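Lactamase_B domain-containing protein (Bacillus lehensis G1, PDB 7EV5) binds two zinc ions and probably acts as a hydrolase of dual activity, resembling B3 metallo-beta-lactamases and glyoxalase II in structure. Local coordinates at residues G61-D64 against A65-T69; L76-K79 against E80-W83; L84-P87 against A88-G91; H108-T111 against N112-S115. All coordinates share one frame; numbering follows the deposited sequence. Where two conformers were deposited one is given.

Contact 1: G61-D64 against A65-T69; sequences GAVD and AVRDT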
loop_
_atom_site.group_PDB
_atom_site.type_symbol
_atom_site.label_atom_id
_atom_site.label_comp_id
_atom_site.label_asym_id
_atom_site.label_seq_id
_atom_site.Cartn_x
_atom_site.Cartn_y
_atom_site.Cartn_z
ATOM N N GLY A 61 -6.268 5.288 7.775
ATOM C CA GLY A 61 -7.337 5.704 8.674
ATOM C C GLY A 61 -7.961 4.579 9.474
ATOM O O GLY A 61 -8.501 4.818 10.556
ATOM N N ALA A 62 -7.889 3.347 8.972
ATOM C CA ALA A 62 -8.428 2.187 9.673
ATOM C C ALA A 62 -7.361 1.374 10.406
ATOM O O ALA A 62 -7.680 0.322 10.968
ATOM C CB ALA A 62 -9.195 1.299 8.696
ATOM N N VAL A 63 -6.109 1.844 10.432
ATOM C CA VAL A 63 -5.031 1.062 11.044
ATOM C C VAL A 63 -5.310 0.790 12.523
ATOM O O VAL A 63 -5.197 -0.351 12.980
ATOM C CB VAL A 63 -3.671 1.748 10.815
ATOM C CG1 VAL A 63 -2.603 1.152 11.718
ATOM C CG2 VAL A 63 -3.248 1.604 9.364
ATOM N N ASP A 64 -5.672 1.826 13.288
ATOM C CA ASP A 64 -5.922 1.662 14.723
ATOM C C ASP A 64 -6.937 0.551 14.975
ATOM O O ASP A 64 -6.689 -0.385 15.747
ATOM C CB ASP A 64 -6.488 2.968 15.296
ATOM C CG ASP A 64 -5.419 4.001 15.649
ATOM O OD1 ASP A 64 -4.258 3.630 15.935
ATOM O OD2 ASP A 64 -5.762 5.208 15.653
ATOM N N ALA A 65 -8.096 0.647 14.328
ATOM C CA ALA A 65 -9.172 -0.300 14.598
ATOM C C ALA A 65 -8.787 -1.708 14.170
ATOM O O ALA A 65 -9.043 -2.674 14.891
ATOM C CB ALA A 65 -10.453 0.151 13.901
ATOM N N VAL A 66 -8.159 -1.848 13.006
ATOM C CA VAL A 66 -7.759 -3.170 12.541
ATOM C C VAL A 66 -6.669 -3.745 13.445
ATOM O O VAL A 66 -6.736 -4.908 13.867
ATOM C CB VAL A 66 -7.330 -3.109 11.062
ATOM C CG1 VAL A 66 -6.775 -4.434 10.625
ATOM C CG2 VAL A 66 -8.518 -2.733 10.183
ATOM N N ARG A 67 -5.654 -2.935 13.763
ATOM C CA ARG A 67 -4.581 -3.383 14.645
ATOM C C ARG A 67 -5.124 -3.798 16.011
ATOM O O ARG A 67 -4.746 -4.844 16.552
ATOM C CB ARG A 67 -3.549 -2.261 14.781
ATOM C CG ARG A 67 -2.354 -2.554 15.653
ATOM C CD ARG A 67 -1.712 -1.236 16.096
ATOM N NE ARG A 67 -2.588 -0.501 17.006
ATOM C CZ ARG A 67 -2.976 0.760 16.835
ATOM N NH1 ARG A 67 -2.563 1.459 15.786
ATOM N NH2 ARG A 67 -3.781 1.328 17.721
ATOM N N ASP A 68 -6.021 -2.987 16.580
ATOM C CA ASP A 68 -6.561 -3.281 17.907
ATOM C C ASP A 68 -7.452 -4.515 17.885
ATOM O O ASP A 68 -7.388 -5.351 18.795
ATOM C CB ASP A 68 -7.348 -2.076 18.434
ATOM C CG ASP A 68 -6.457 -0.894 18.811
ATOM O OD1 ASP A 68 -5.223 -1.058 18.905
ATOM O OD2 ASP A 68 -7.012 0.207 19.029
ATOM N N THR A 69 -8.300 -4.641 16.859
ATOM C CA THR A 69 -9.243 -5.754 16.792
ATOM C C THR A 69 -8.529 -7.094 16.682
ATOM O O THR A 69 -8.922 -8.069 17.331
ATOM C CB THR A 69 -10.181 -5.569 15.599
ATOM O OG1 THR A 69 -10.979 -4.400 15.797
ATOM C CG2 THR A 69 -11.089 -6.780 15.422
HETATM O O HOH W 1 -8.730 3.236 12.943
#
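Arg-67 sends CG away from its own backbone N (chi1 -179°) and then bends at chi3 (68°), folding its guanidinium back along the helix beside Asp-64. The two side chains lie next to each other and point the same way. The guanidinium meets the carboxylate end-on, with two nitrogens on a single oxygen: NH1 is 2.8 Å and NH2 3.0 Å from OD1 of Asp-64. That oxygen lies near the guanidinium plane. NH1 meets the anti lone pair of Asp-64 OD1, whereas NH2 comes from above the carboxylate, the planes of the two groups being 74° apart. OD1 also accepts from Ala-103 N, so three N-H groups from two parts of the chain converge on it. NH2 of Arg-67 has a second acid, OD1 of Asp-68, at 3.0 Å, making a three-residue salt-bridge network. Arg-67 was modelled in two conformers, so the network holds for this one and may be partly populated. Behind it run the first helical bonds, among them Val-66 N to Ala-62 O at 3.0 Å and Arg-67 N to Val-63 O at 2.7 Å. On another side, Ala-62 CB approaches Val-66 CG2 at 4.4 Å, and Ala-62 and Ala-65 pack on helix 33-42. This is the N-terminal turn of helix 63-70, with an i to i+3 salt bridge, in the crossover of a beta-alpha-beta unit between strands 46-51 and 74-77.

Contact 2: L76-K79 against E80-W83; sequences LHTK and ERHW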
loop_
_atom_site.group_PDB
_atom_site.type_symbol
_atom_site.label_atom_id
_atom_site.label_comp_id
_atom_site.label_asym_id
_atom_site.label_seq_id
_atom_site.Cartn_x
_atom_site.Cartn_y
_atom_site.Cartn_z
ATOM N N LEU A 76 5.889 -0.450 8.207
ATOM C CA LEU A 76 5.985 0.821 7.501
ATOM C C LEU A 76 7.458 1.166 7.322
ATOM O O LEU A 76 8.283 0.847 8.184
ATOM C CB LEU A 76 5.290 1.926 8.315
ATOM C CG LEU A 76 5.374 3.361 7.791
ATOM C CD1 LEU A 76 4.650 3.527 6.458
ATOM C CD2 LEU A 76 4.770 4.312 8.819
ATOM N N HIS A 77 7.784 1.829 6.216
ATOM C CA HIS A 77 9.158 2.265 5.996
ATOM C C HIS A 77 9.563 3.345 6.996
ATOM O O HIS A 77 8.798 4.271 7.289
ATOM C CB HIS A 77 9.345 2.790 4.572
ATOM C CG HIS A 77 10.781 2.872 4.166
ATOM N ND1 HIS A 77 11.608 3.912 4.545
ATOM C CD2 HIS A 77 11.558 2.007 3.473
ATOM C CE1 HIS A 77 12.825 3.697 4.069
ATOM N NE2 HIS A 77 12.822 2.544 3.425
ATOM N N THR A 78 10.795 3.224 7.503
ATOM C CA THR A 78 11.299 4.141 8.525
ATOM C C THR A 78 11.255 5.601 8.083
ATOM O O THR A 78 11.120 6.498 8.928
ATOM C CB THR A 78 12.716 3.722 8.944
ATOM O OG1 THR A 78 13.054 4.365 10.180
ATOM C CG2 THR A 78 13.755 4.082 7.884
ATOM N N LYS A 79 11.350 5.874 6.780
ATOM C CA LYS A 79 11.350 7.268 6.357
ATOM C C LYS A 79 10.027 7.965 6.644
ATOM O O LYS A 79 9.993 9.200 6.688
ATOM C CB LYS A 79 11.725 7.389 4.886
ATOM C CG LYS A 79 13.214 7.233 4.625
ATOM C CD LYS A 79 13.476 6.978 3.147
ATOM C CE LYS A 79 14.948 6.711 2.869
ATOM N NZ LYS A 79 15.813 7.737 3.520
ATOM N N GLU A 80 8.945 7.210 6.851
ATOM C CA GLU A 80 7.644 7.784 7.183
ATOM C C GLU A 80 7.179 7.421 8.590
ATOM O O GLU A 80 5.995 7.558 8.900
ATOM C CB GLU A 80 6.602 7.398 6.127
ATOM C CG GLU A 80 6.864 8.090 4.793
ATOM C CD GLU A 80 5.955 7.611 3.678
ATOM O OE1 GLU A 80 4.895 7.030 3.966
ATOM O OE2 GLU A 80 6.309 7.818 2.505
ATOM N N ARG A 81 8.099 6.997 9.462
ATOM C CA ARG A 81 7.708 6.522 10.788
ATOM C C ARG A 81 6.981 7.583 11.607
ATOM O O ARG A 81 6.110 7.241 12.415
ATOM C CB ARG A 81 8.933 5.993 11.542
ATOM C CG ARG A 81 9.979 7.042 11.941
ATOM C CD ARG A 81 11.114 6.384 12.763
ATOM N NE ARG A 81 12.252 7.273 12.984
ATOM C CZ ARG A 81 12.434 8.020 14.068
ATOM N NH1 ARG A 81 11.537 8.014 15.050
ATOM N NH2 ARG A 81 13.514 8.786 14.155
ATOM N N HIS A 82 7.310 8.864 11.414
ATOM C CA HIS A 82 6.625 9.930 12.131
ATOM C C HIS A 82 5.273 10.280 11.530
ATOM O O HIS A 82 4.511 11.024 12.157
ATOM C CB HIS A 82 7.469 11.208 12.123
ATOM C CG HIS A 82 8.794 11.070 12.805
ATOM N ND1 HIS A 82 8.915 10.715 14.132
ATOM C CD2 HIS A 82 10.054 11.237 12.342
ATOM C CE1 HIS A 82 10.194 10.671 14.456
ATOM N NE2 HIS A 82 10.906 10.985 13.390
ATOM N N TRP A 83 4.960 9.780 10.336
ATOM C CA TRP A 83 3.764 10.242 9.640
ATOM C C TRP A 83 2.480 9.670 10.220
ATOM O O TRP A 83 1.423 10.295 10.092
ATOM C CB TRP A 83 3.836 9.858 8.163
ATOM C CG TRP A 83 4.810 10.665 7.368
ATOM C CD1 TRP A 83 5.917 11.319 7.827
ATOM C CD2 TRP A 83 4.767 10.884 5.963
ATOM N NE1 TRP A 83 6.569 11.941 6.785
ATOM C CE2 TRP A 83 5.873 11.699 5.628
ATOM C CE3 TRP A 83 3.891 10.485 4.958
ATOM C CZ2 TRP A 83 6.129 12.110 4.313
ATOM C CZ3 TRP A 83 4.145 10.897 3.654
ATOM C CH2 TRP A 83 5.260 11.702 3.349
HETATM O O HOH W 2 13.308 7.388 10.821
HETATM O O HOH W 3 9.068 10.158 9.354
#
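Thr-78 and Arg-81 lie side by side and point the same way, three residues apart on a tight turn. The arginine runs straight from CG to NE, with CG 3.3 Å from Thr-78 O and CD 3.8 Å from Thr-78 OG1, which sits at the edge of the guanidinium. Leu-76 points elsewhere: with CG opposite its backbone N (chi1 175°), it brings CD2 against Glu-80 O at 3.5 Å. Glu-80 extends along the indole of Trp-83, its CG 3.6 Å above the middle of that ring. Its carboxylate ends beyond the turn, held by Ser-132 OG, Gly-134 N and Ala-55 N, which should keep the group firmly placed. His-77 turns ND1 back to accept from Lys-79 N at 3.0 Å in a nearly straight bond, while its ring stacks on His-127. The backbone is closed by Glu-80 N to His-77 O at 3.0 Å and Arg-81 N to Thr-78 O at 3.1 Å. These successive i to i+3 bonds form a 3-10-like turn at the end of strand 74-77. It carries Glu-80 beside the zinc ligand His-54 and Trp-83 close to His-56, placing both in the second shell of the dizinc site of the metallo-beta-lactamase fold.

Contact 3: L84-P87 against A88-G91; sequences LEDP and ALNG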
loop_
_atom_site.group_PDB
_atom_site.type_symbol
_atom_site.label_atom_id
_atom_site.label_comp_id
_atom_site.label_asym_id
_atom_site.label_seq_id
_atom_site.Cartn_x
_atom_site.Cartn_y
_atom_site.Cartn_z
ATOM N N LEU A 84 2.529 8.487 10.837
ATOM C CA LEU A 84 1.303 7.855 11.313
ATOM C C LEU A 84 0.601 8.725 12.345
ATOM O O LEU A 84 -0.629 8.854 12.333
ATOM C CB LEU A 84 1.626 6.493 11.927
ATOM C CG LEU A 84 2.072 5.410 10.945
ATOM C CD1 LEU A 84 2.369 4.140 11.735
ATOM C CD2 LEU A 84 1.043 5.145 9.848
ATOM N N GLU A 85 1.368 9.329 13.242
ATOM C CA GLU A 85 0.813 10.019 14.392
ATOM C C GLU A 85 0.801 11.525 14.233
ATOM O O GLU A 85 0.368 12.225 15.153
ATOM C CB GLU A 85 1.621 9.651 15.639
ATOM C CG GLU A 85 1.485 8.199 16.047
ATOM C CD GLU A 85 2.561 7.776 17.014
ATOM O OE1 GLU A 85 3.700 7.556 16.568
ATOM O OE2 GLU A 85 2.267 7.679 18.224
ATOM N N ASP A 86 1.279 12.042 13.106
ATOM C CA ASP A 86 1.397 13.485 12.893
ATOM C C ASP A 86 0.555 13.891 11.691
ATOM O O ASP A 86 0.959 13.666 10.532
ATOM C CB ASP A 86 2.860 13.874 12.706
ATOM C CG ASP A 86 3.087 15.367 12.791
ATOM O OD1 ASP A 86 2.127 16.122 12.550
ATOM O OD2 ASP A 86 4.233 15.775 13.095
ATOM N N PRO A 87 -0.606 14.517 11.918
ATOM C CA PRO A 87 -1.484 14.892 10.800
ATOM C C PRO A 87 -0.931 16.017 9.953
ATOM O O PRO A 87 -1.425 16.222 8.840
ATOM C CB PRO A 87 -2.778 15.314 11.502
ATOM C CG PRO A 87 -2.300 15.886 12.813
ATOM C CD PRO A 87 -1.063 15.087 13.204
ATOM N N ALA A 88 0.066 16.749 10.447
ATOM C CA ALA A 88 0.749 17.754 9.640
ATOM C C ALA A 88 1.712 17.143 8.635
ATOM O O ALA A 88 2.142 17.835 7.705
ATOM C CB ALA A 88 1.510 18.733 10.534
ATOM N N LEU A 89 2.077 15.875 8.806
ATOM C CA LEU A 89 3.004 15.214 7.897
ATOM C C LEU A 89 2.314 14.272 6.924
ATOM O O LEU A 89 2.802 14.091 5.801
ATOM C CB LEU A 89 4.049 14.420 8.691
ATOM C CG LEU A 89 4.910 15.223 9.665
ATOM C CD1 LEU A 89 5.815 14.294 10.438
ATOM C CD2 LEU A 89 5.737 16.252 8.910
ATOM N N ASN A 90 1.193 13.665 7.319
ATOM C CA ASN A 90 0.602 12.603 6.515
ATOM C C ASN A 90 -0.414 13.097 5.497
ATOM O O ASN A 90 -1.030 12.272 4.821
ATOM C CB ASN A 90 0.031 11.469 7.387
ATOM C CG ASN A 90 -1.150 11.900 8.262
ATOM O OD1 ASN A 90 -1.944 12.769 7.888
ATOM N ND2 ASN A 90 -1.273 11.268 9.426
ATOM N N GLY A 91 -0.600 14.412 5.376
ATOM C CA GLY A 91 -1.503 14.985 4.404
ATOM C C GLY A 91 -2.914 15.275 4.894
ATOM O O GLY A 91 -3.649 15.986 4.202
#
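Asp-86 and Ala-88 form an Asx turn: the carboxylate of Asp-86 reaches over Pro-87 to the backbone of Ala-88, in the loop between strand 74-77 and helix 92-96. The close-packed part lies around the carbonyl of Asp-86. Its oxygen accepts from Leu-89 N at 3.0 Å and from Asn-90 N at 3.2 Å, the first coming from well above the carbonyl plane and the second almost in line with the C=O bond. Leu-89 crosses the Asp-86 side chain, putting CD1 3.7 Å from CB of the aspartate. Asn-90 turns its amide inward under the same turn, where OD1 lies 3.6 Å from Pro-87 CA. The polar end is taken up outside the turn: OD1 by Ser-92 OG, and ND2 by Trp-83 O and Ile-100 O, so this buried amide ties the loop to its surroundings. Gly-91 follows at the N-cap position of helix 92-96, close to the zinc ligand His-56. Ala-88, by contrast, is exposed to solvent, though its CB touches Asp-86 OD1. The Asx bond is on that looser side: Asp-86 CG lies opposite its backbone N (chi1 -167°), bringing OD1 3.0 Å from Ala-88 N, met on its anti side, 30° out of the carboxylate plane.

Contact 4: H108-T111 against N112-S115; sequences HLLT and NEKS
Thr-111 and Glu-113 are joined by a nearly straight hydrogen bond. Thr-111 N donates to Glu-113 OE1 at 2.8 Å with an angle of 172° at the hydrogen, and the oxygen is met on its syn side, 16° out of the carboxylate plane. The glutamate can reach back past Asn-112 because its chain is bent at chi2 (94°), which swings the carboxylate over the start of the turn instead of outward. A second hydrogen bond links neighbours: Thr-111 OG1 donates to Asn-112 OD1 at 3.1 Å, lying in the plane of the amide carbonyl and on a lone pair. Those two side chains run alongside each other, both with the branch concerned set between backbone N and carbonyl carbon. Within 112-115, Lys-114 curls back so that NZ reaches Asn-112 O at 3.0 Å.

Backbone bonds from Leu-110 to Leu-76 and Thr-78 place the turn in the fold. Strand 108-110 is the outermost strand of one six-stranded mixed sheet and runs parallel to strand 74-77, while the chain leaving the turn enters strand 115-118 at an edge of the other sheet, where Ser-115 OG bonds to Phe-123 O. The turn is thus the crossing between the two sheets of the alpha-beta/beta-alpha sandwich of the metallo-beta-lactamase superfamily.

Van der Waals contact is sparse. Leu-110 and Glu-113 cross at about a right angle, and the leucine offers CD2 to the carboxylate, 3.8 Å from OE1. Leu-110 is buried, whereas Thr-111 and Asn-112 lie on the surface.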
loop_
_atom_site.group_PDB
_atom_site.type_symbol
_atom_site.label_atom_id
_atom_site.label_comp_id
_atom_site.label_asym_id
_atom_site.label_seq_id
_atom_site.Cartn_x
_atom_site.Cartn_y
_atom_site.Cartn_z
ATOM N N HIS A 108 6.953 -2.451 13.248
ATOM C CA HIS A 108 8.013 -2.997 12.416
ATOM C C HIS A 108 8.366 -1.921 11.403
ATOM O O HIS A 108 7.475 -1.430 10.703
ATOM C CB HIS A 108 7.530 -4.250 11.675
ATOM C CG HIS A 108 7.457 -5.477 12.531
ATOM N ND1 HIS A 108 6.403 -5.746 13.377
ATOM C CD2 HIS A 108 8.311 -6.521 12.649
ATOM C CE1 HIS A 108 6.618 -6.902 13.987
ATOM N NE2 HIS A 108 7.763 -7.393 13.555
ATOM N N LEU A 109 9.641 -1.549 11.320
ATOM C CA LEU A 109 10.092 -0.480 10.433
ATOM C C LEU A 109 10.994 -1.052 9.347
ATOM O O LEU A 109 12.026 -1.671 9.649
ATOM C CB LEU A 109 10.820 0.623 11.194
ATOM C CG LEU A 109 9.991 1.358 12.239
ATOM C CD1 LEU A 109 10.864 2.352 13.003
ATOM C CD2 LEU A 109 8.824 2.068 11.583
ATOM N N LEU A 110 10.609 -0.822 8.091
ATOM C CA LEU A 110 11.356 -1.274 6.928
ATOM C C LEU A 110 12.449 -0.278 6.552
ATOM O O LEU A 110 12.323 0.933 6.768
ATOM C CB LEU A 110 10.403 -1.447 5.739
ATOM C CG LEU A 110 9.331 -2.521 5.935
ATOM C CD1 LEU A 110 8.177 -2.307 4.961
ATOM C CD2 LEU A 110 9.919 -3.910 5.800
ATOM N N THR A 111 13.532 -0.806 5.977
ATOM C CA THR A 111 14.617 0.017 5.450
ATOM C C THR A 111 15.012 -0.461 4.063
ATOM O O THR A 111 14.444 -0.016 3.059
ATOM C CB THR A 111 15.836 -0.006 6.380
ATOM O OG1 THR A 111 16.150 -1.355 6.752
ATOM C CG2 THR A 111 15.563 0.810 7.611
ATOM N N ASN A 112 15.956 -1.400 4.000
ATOM C CA ASN A 112 16.501 -1.872 2.734
ATOM C C ASN A 112 16.320 -3.368 2.533
ATOM O O ASN A 112 16.948 -3.932 1.631
ATOM C CB ASN A 112 17.987 -1.515 2.625
ATOM C CG ASN A 112 18.811 -2.154 3.716
ATOM O OD1 ASN A 112 18.447 -2.099 4.887
ATOM N ND2 ASN A 112 19.926 -2.771 3.338
ATOM N N GLU A 113 15.511 -4.025 3.360
ATOM C CA GLU A 113 15.192 -5.436 3.153
ATOM C C GLU A 113 14.669 -5.664 1.748
ATOM O O GLU A 113 13.830 -4.909 1.252
ATOM C CB GLU A 113 14.110 -5.879 4.135
ATOM C CG GLU A 113 14.522 -5.838 5.568
ATOM C CD GLU A 113 14.131 -4.541 6.225
ATOM O OE1 GLU A 113 13.678 -3.613 5.510
ATOM O OE2 GLU A 113 14.280 -4.456 7.458
ATOM N N LYS A 114 15.172 -6.712 1.104
ATOM C CA LYS A 114 14.671 -7.106 -0.202
ATOM C C LYS A 114 13.630 -8.208 -0.124
ATOM O O LYS A 114 12.992 -8.501 -1.138
ATOM C CB LYS A 114 15.825 -7.541 -1.105
ATOM C CG LYS A 114 16.839 -6.437 -1.340
ATOM C CD LYS A 114 16.203 -5.248 -2.028
ATOM C CE LYS A 114 17.247 -4.194 -2.378
ATOM N NZ LYS A 114 17.464 -3.256 -1.246
ATOM N N SER A 115 13.440 -8.811 1.045
ATOM C CA SER A 115 12.446 -9.851 1.244
ATOM C C SER A 115 11.784 -9.659 2.600
ATOM O O SER A 115 12.385 -9.114 3.531
ATOM C CB SER A 115 13.092 -11.241 1.184
ATOM O OG SER A 115 12.111 -12.253 1.040
#

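From the N terminus, contact 1 comes first, the N-terminal turn of helix 63-70. The chain then runs through strand 74-77 into contact 2, where residues 78-83 turn beside the zinc ligands. Contact 3 takes over directly at Leu-84 and closes the loop that leads into helix 92-96. Trp-83 and Asn-90 join contacts 2 and 3, and Leu-76 packs on Leu-84. Contact 4 comes last and passes the chain from one sheet to the other, its strand 108-110 paired with strand 74-77 of contact 2. The four follow in series; none nests in or crosses another. Contact 1 touches none of the others; its nearest centre, that of contact 3, is about 16 Å away.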